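PDB 6Q62: dihydropteroate synthase, which probably condenses para-aminobenzoate with 6-hydroxymethyl-7,8-dihydropterin diphosphate to give 7,8-dihydropteroate, the precursor of folates. Local coordinates for residues D101-E106 / N120-L125. Numbering follows the deposited sequence.
Sequences DTFKPE and NDVQAL. With 6GU (6-chloroguanine), chain E.
Asp101 and Asn120 pair at the C-terminal ends of neighbouring parallel strands, 98-101 and 118-121, which with helix 105-114 form one beta-alpha-beta unit of the TIM barrel. Their side chains run side by side in the same direction, carboxylate and amide planes turned 37° apart, both on the same face of the sheet, beside the bound 6-chloroguanine. Followed outward, Asn120 CB lies 4.1 Å from Asp101 CA. With CG anti to the backbone N (chi1 168°), the amide then reaches 6-chloroguanine: CG comes within 3.3 Å of ligand N2, OD1 accepts from N2 at 2.7 Å in a nearly straight bond (177°), and ND2, 3.7 Å from Asp101 CG, donates to ring N3. This two-point reading of an aminopurine edge is consistent with a pocket that takes the pterin substrate. ND2 also bonds to Asp61, which probably fixes the amide's flip, and Asp190 and Lys226 also hydrogen-bond to the ligand.

Where the strands end, the backbones are joined directly by one weak bond, Thr102 N to Asn120 O, and a water knits them further: it donates to Asp101 OD1 (2.7 Å) and to Asn120 O, and accepts from Val122 N.

Past the strand ends, Asp121 organises its own turn and meets Phe103. Its OD1 accepts from Gln123 N, an Asx turn inside the type I turn 121-124, and OD2 accepts from Leu125 N; both amides approach from well above the carboxylate plane. The same OD1 lies 3.1 Å from Phe103 CB. Phe103 CB and CG lie alongside Gln123 CB and CG, the ring oblique to them, and its CD2 meets Val122 CG2. A second water bridges the two segments, donating to Phe103 O and, at 2.7 Å, to Asp121 OD2.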
loop_
_atom_site.group_PDB
_atom_site.type_symbol
_atom_site.label_atom_id
_atom_site.label_comp_id
_atom_site.label_asym_id
_atom_site.label_seq_id
_atom_site.Cartn_x
_atom_site.Cartn_y
_atom_site.Cartn_z
ATOM N N ASP A 101 9.333 23.214 -8.652
ATOM C CA ASP A 101 8.530 23.520 -7.470
ATOM C C ASP A 101 9.011 24.869 -6.912
ATOM O O ASP A 101 10.030 24.947 -6.198
ATOM C CB ASP A 101 8.723 22.380 -6.464
ATOM C CG ASP A 101 8.028 22.473 -5.140
ATOM O OD1 ASP A 101 7.450 23.523 -4.847
ATOM O OD2 ASP A 101 8.069 21.484 -4.386
ATOM N N THR A 102 8.323 25.941 -7.316
ATOM C CA THR A 102 8.686 27.301 -6.898
ATOM C C THR A 102 7.440 28.177 -6.901
ATOM O O THR A 102 6.499 27.880 -7.644
ATOM C CB THR A 102 9.743 27.877 -7.845
ATOM O OG1 THR A 102 10.189 29.155 -7.338
ATOM C CG2 THR A 102 9.241 28.041 -9.304
ATOM N N PHE A 103 7.447 29.256 -6.108
ATOM C CA PHE A 103 6.365 30.236 -6.150
ATOM C C PHE A 103 6.883 31.551 -6.749
ATOM O O PHE A 103 6.115 32.510 -6.850
ATOM C CB PHE A 103 5.746 30.497 -4.758
ATOM C CG PHE A 103 6.696 30.891 -3.663
ATOM C CD1 PHE A 103 7.092 32.218 -3.502
ATOM C CD2 PHE A 103 7.153 29.948 -2.755
ATOM C CE1 PHE A 103 7.990 32.579 -2.484
ATOM C CE2 PHE A 103 8.030 30.318 -1.722
ATOM C CZ PHE A 103 8.438 31.628 -1.598
ATOM N N LYS A 104 8.176 31.603 -7.135
ATOM C CA LYS A 104 8.783 32.849 -7.625
ATOM C C LYS A 104 8.786 32.947 -9.126
ATOM O O LYS A 104 9.377 32.081 -9.779
ATOM C CB LYS A 104 10.207 32.993 -7.061
ATOM C CG LYS A 104 10.248 33.026 -5.538
ATOM C CD LYS A 104 11.686 33.270 -5.057
ATOM C CE LYS A 104 11.837 33.253 -3.554
ATOM N NZ LYS A 104 12.027 31.866 -3.074
ATOM N N PRO A 105 8.176 34.015 -9.706
ATOM C CA PRO A 105 8.139 34.129 -11.171
ATOM C C PRO A 105 9.481 34.120 -11.843
ATOM O O PRO A 105 9.583 33.589 -12.937
ATOM C CB PRO A 105 7.399 35.441 -11.438
ATOM C CG PRO A 105 7.342 36.141 -10.118
ATOM C CD PRO A 105 7.424 35.101 -9.060
ATOM N N GLU A 106 10.518 34.701 -11.211
ATOM C CA GLU A 106 11.856 34.736 -11.813
ATOM C C GLU A 106 12.375 33.317 -11.921
ATOM O O GLU A 106 13.031 32.989 -12.905
ATOM C CB GLU A 106 12.839 35.565 -10.932
ATOM C CG GLU A 106 12.395 36.985 -10.607
ATOM C CD GLU A 106 11.556 37.220 -9.357
ATOM O OE1 GLU A 106 10.842 36.295 -8.899
ATOM O OE2 GLU A 106 11.597 38.360 -8.846
ATOM N N ASN A 120 5.097 23.855 -10.410
ATOM C CA ASN A 120 4.325 23.365 -9.269
ATOM C C ASN A 120 4.395 24.488 -8.251
ATOM O O ASN A 120 5.440 24.704 -7.648
ATOM C CB ASN A 120 4.899 22.039 -8.746
ATOM C CG ASN A 120 4.313 21.683 -7.411
ATOM O OD1 ASN A 120 3.204 22.100 -7.096
ATOM N ND2 ASN A 120 5.045 20.927 -6.601
ATOM N N ASP A 121 3.299 25.216 -8.095
ATOM C CA ASP A 121 3.299 26.392 -7.232
ATOM C C ASP A 121 2.475 26.261 -5.957
ATOM O O ASP A 121 1.252 26.350 -6.002
ATOM C CB ASP A 121 2.854 27.619 -8.038
ATOM C CG ASP A 121 2.973 28.940 -7.292
ATOM O OD1 ASP A 121 3.429 28.935 -6.129
ATOM O OD2 ASP A 121 2.609 29.965 -7.864
ATOM N N VAL A 122 3.159 26.165 -4.818
ATOM C CA VAL A 122 2.537 26.071 -3.501
ATOM C C VAL A 122 1.685 27.307 -3.176
ATOM O O VAL A 122 0.793 27.210 -2.323
ATOM C CB VAL A 122 3.542 25.744 -2.353
ATOM C CG1 VAL A 122 4.172 24.368 -2.529
ATOM C CG2 VAL A 122 4.613 26.833 -2.196
ATOM N N GLN A 123 1.952 28.448 -3.843
ATOM C CA GLN A 123 1.200 29.691 -3.642
ATOM C C GLN A 123 0.069 29.902 -4.656
ATOM O O GLN A 123 -0.609 30.935 -4.605
ATOM C CB GLN A 123 2.161 30.885 -3.628
ATOM C CG GLN A 123 2.872 31.017 -2.290
ATOM C CD GLN A 123 1.957 31.637 -1.250
ATOM O OE1 GLN A 123 1.564 30.995 -0.271
ATOM N NE2 GLN A 123 1.571 32.893 -1.455
ATOM N N ALA A 124 -0.182 28.899 -5.555
ATOM C CA ALA A 124 -1.257 28.950 -6.553
ATOM C C ALA A 124 -1.270 30.291 -7.346
ATOM O O ALA A 124 -2.331 30.888 -7.562
ATOM C CB ALA A 124 -2.601 28.692 -5.899
ATOM N N LEU A 125 -0.075 30.732 -7.774
ATOM C CA LEU A 125 0.182 31.928 -8.597
ATOM C C LEU A 125 -0.190 33.238 -7.918
ATOM O O LEU A 125 -0.431 34.235 -8.604
ATOM C CB LEU A 125 -0.467 31.814 -9.993
ATOM C CG LEU A 125 -0.066 30.539 -10.792
ATOM C CD1 LEU A 125 -0.805 30.460 -12.108
ATOM C CD2 LEU A 125 1.430 30.420 -10.955
HETATM CL CL6 6GU E . 1.534 18.202 -1.146
HETATM N N1 6GU E . 1.871 19.353 -3.318
HETATM C C2 6GU E . 2.635 20.174 -4.147
HETATM N N2 6GU E . 2.025 20.515 -5.272
HETATM N N3 6GU E . 3.903 20.647 -3.869
HETATM C C4 6GU E . 4.385 20.264 -2.637
HETATM C C5 6GU E . 3.655 19.451 -1.729
HETATM C C6 6GU E . 2.429 19.057 -2.165
HETATM N N7 6GU E . 4.410 19.264 -0.574
HETATM C C8 6GU E . 5.579 19.979 -0.821
HETATM N N9 6GU E . 5.599 20.581 -2.040
HETATM O O HOH W 1 6.178 25.940 -5.088
HETATM O O HOH W 2 3.243 32.335 -6.806
#